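Alpha/beta hydrolase fold protein (Marinomonas mediterranea, PDB 6CXT) supplies the carrier-protein domain that holds a phosphopantetheine-tethered pyrrolyl thioester in complex with its flavin-dependent oxidase partner in thiotemplated pyrrole biosynthesis. Local coordinates at residues L36-V39 / L40-H44. Residues are numbered along the deposited sequence; the frame is centred on the assembly and turned at random.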
loop_
_atom_site.group_PDB
_atom_site.type_symbol
_atom_site.label_atom_id
_atom_site.label_comp_id
_atom_site.label_asym_id
_atom_site.label_seq_id
_atom_site.Cartn_x
_atom_site.Cartn_y
_atom_site.Cartn_z
ATOM N N LEU A 36 6.825 28.423 -5.960
ATOM C CA LEU A 36 6.138 27.529 -6.934
ATOM C C LEU A 36 5.633 28.352 -8.166
ATOM O O LEU A 36 5.946 27.974 -9.301
ATOM C CB LEU A 36 4.987 26.801 -6.259
ATOM C CG LEU A 36 5.499 25.833 -5.135
ATOM C CD1 LEU A 36 4.334 25.055 -4.599
ATOM C CD2 LEU A 36 6.580 24.842 -5.565
ATOM N N SER A 37 4.883 29.437 -7.917
ATOM C CA SER A 37 4.328 30.204 -9.063
ATOM C C SER A 37 5.435 30.808 -9.900
ATOM O O SER A 37 5.252 30.949 -11.117
ATOM C CB SER A 37 3.302 31.221 -8.637
ATOM O OG SER A 37 3.880 32.111 -7.683
ATOM N N MET A 38 6.595 31.079 -9.299
ATOM C CA MET A 38 7.729 31.634 -10.047
ATOM C C MET A 38 8.190 30.662 -11.112
ATOM O O MET A 38 8.449 31.042 -12.243
ATOM C CB MET A 38 8.865 32.049 -9.091
ATOM C CG MET A 38 10.134 32.579 -9.741
ATOM S SD MET A 38 9.812 34.218 -10.506
ATOM C CE MET A 38 9.381 35.261 -9.101
ATOM N N VAL A 39 8.233 29.368 -10.770
ATOM C CA VAL A 39 8.659 28.354 -11.728
ATOM C C VAL A 39 7.728 28.358 -12.942
ATOM O O VAL A 39 8.191 28.276 -14.075
ATOM C CB VAL A 39 8.761 26.929 -11.064
ATOM C CG1 VAL A 39 9.231 25.887 -12.107
ATOM C CG2 VAL A 39 9.792 26.995 -9.939
ATOM N N LEU A 40 6.436 28.421 -12.692
ATOM C CA LEU A 40 5.461 28.348 -13.792
ATOM C C LEU A 40 5.584 29.659 -14.655
ATOM O O LEU A 40 5.540 29.635 -15.898
ATOM C CB LEU A 40 4.036 28.206 -13.223
ATOM C CG LEU A 40 3.793 26.877 -12.415
ATOM C CD1 LEU A 40 2.356 26.805 -11.965
ATOM C CD2 LEU A 40 4.168 25.676 -13.252
ATOM N N LEU A 41 5.716 30.786 -13.956
ATOM C CA LEU A 41 5.852 32.083 -14.654
ATOM C C LEU A 41 7.125 32.059 -15.523
ATOM O O LEU A 41 7.070 32.369 -16.716
ATOM C CB LEU A 41 5.913 33.213 -13.622
ATOM C CG LEU A 41 6.047 34.658 -14.210
ATOM C CD1 LEU A 41 4.827 35.050 -15.049
ATOM C CD2 LEU A 41 6.225 35.639 -13.058
ATOM N N LEU A 42 8.262 31.661 -14.948
ATOM C CA LEU A 42 9.484 31.621 -15.721
ATOM C C LEU A 42 9.371 30.710 -16.920
ATOM O O LEU A 42 9.976 31.007 -17.948
ATOM C CB LEU A 42 10.736 31.261 -14.901
ATOM C CG LEU A 42 11.134 32.215 -13.773
ATOM C CD1 LEU A 42 12.410 31.749 -13.088
ATOM C CD2 LEU A 42 11.292 33.649 -14.297
ATOM N N ALA A 43 8.619 29.607 -16.806
ATOM C CA ALA A 43 8.477 28.674 -17.954
ATOM C C ALA A 43 7.624 29.330 -19.039
ATOM O O ALA A 43 7.969 29.279 -20.220
ATOM C CB ALA A 43 7.859 27.323 -17.511
ATOM N N HIS A 44 6.529 29.964 -18.618
ATOM C CA HIS A 44 5.648 30.707 -19.528
ATOM C C HIS A 44 6.439 31.768 -20.296
ATOM O O HIS A 44 6.331 31.857 -21.514
ATOM C CB HIS A 44 4.526 31.360 -18.746
ATOM C CG HIS A 44 3.756 32.379 -19.529
ATOM N ND1 HIS A 44 4.142 33.703 -19.614
ATOM C CD2 HIS A 44 2.630 32.268 -20.273
ATOM C CE1 HIS A 44 3.278 34.366 -20.364
ATOM N NE2 HIS A 44 2.346 33.520 -20.769
#
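L36 O accepts the amide of L40 in a weak hydrogen bond of 3.5 Å between O and N, and the L36 side chain lies about 4 Å from the bound pyrrolyl thioester of phosphopantetheine. One residue on, S37 O receives L41 N at 2.9 Å; in the conformer modelled here, S37 OG hydrogen-bonds D34 N and I32 O. M38 O and L42 N make the straightest of these bonds, 2.8 Å with an N-H...O angle of 173°. M38 also carries the side-chain contact: CG is anti to the backbone N (chi1 177°), and bends at chi2 and chi3 fold the chain until SD lies 4.1 Å from both CG and CD2 of L42. L42 CG also lies 3.3 Å from M38 O, the oxygen that L42 N bonds. An alanine in place of L42 is likely to deprive the M38 thioether of its branched neighbour and open a gap against I53. V39 O bonds A43 N at 3.1 Å, more bent at 146°, while V39 itself packs on N375 of the Butyryl-CoA dehydrogenase chain. These successive i to i+4 bonds define an alpha-helix, here helix 35-49 of the phosphopantetheine-binding carrier domain, which meets the partner enzyme near its start.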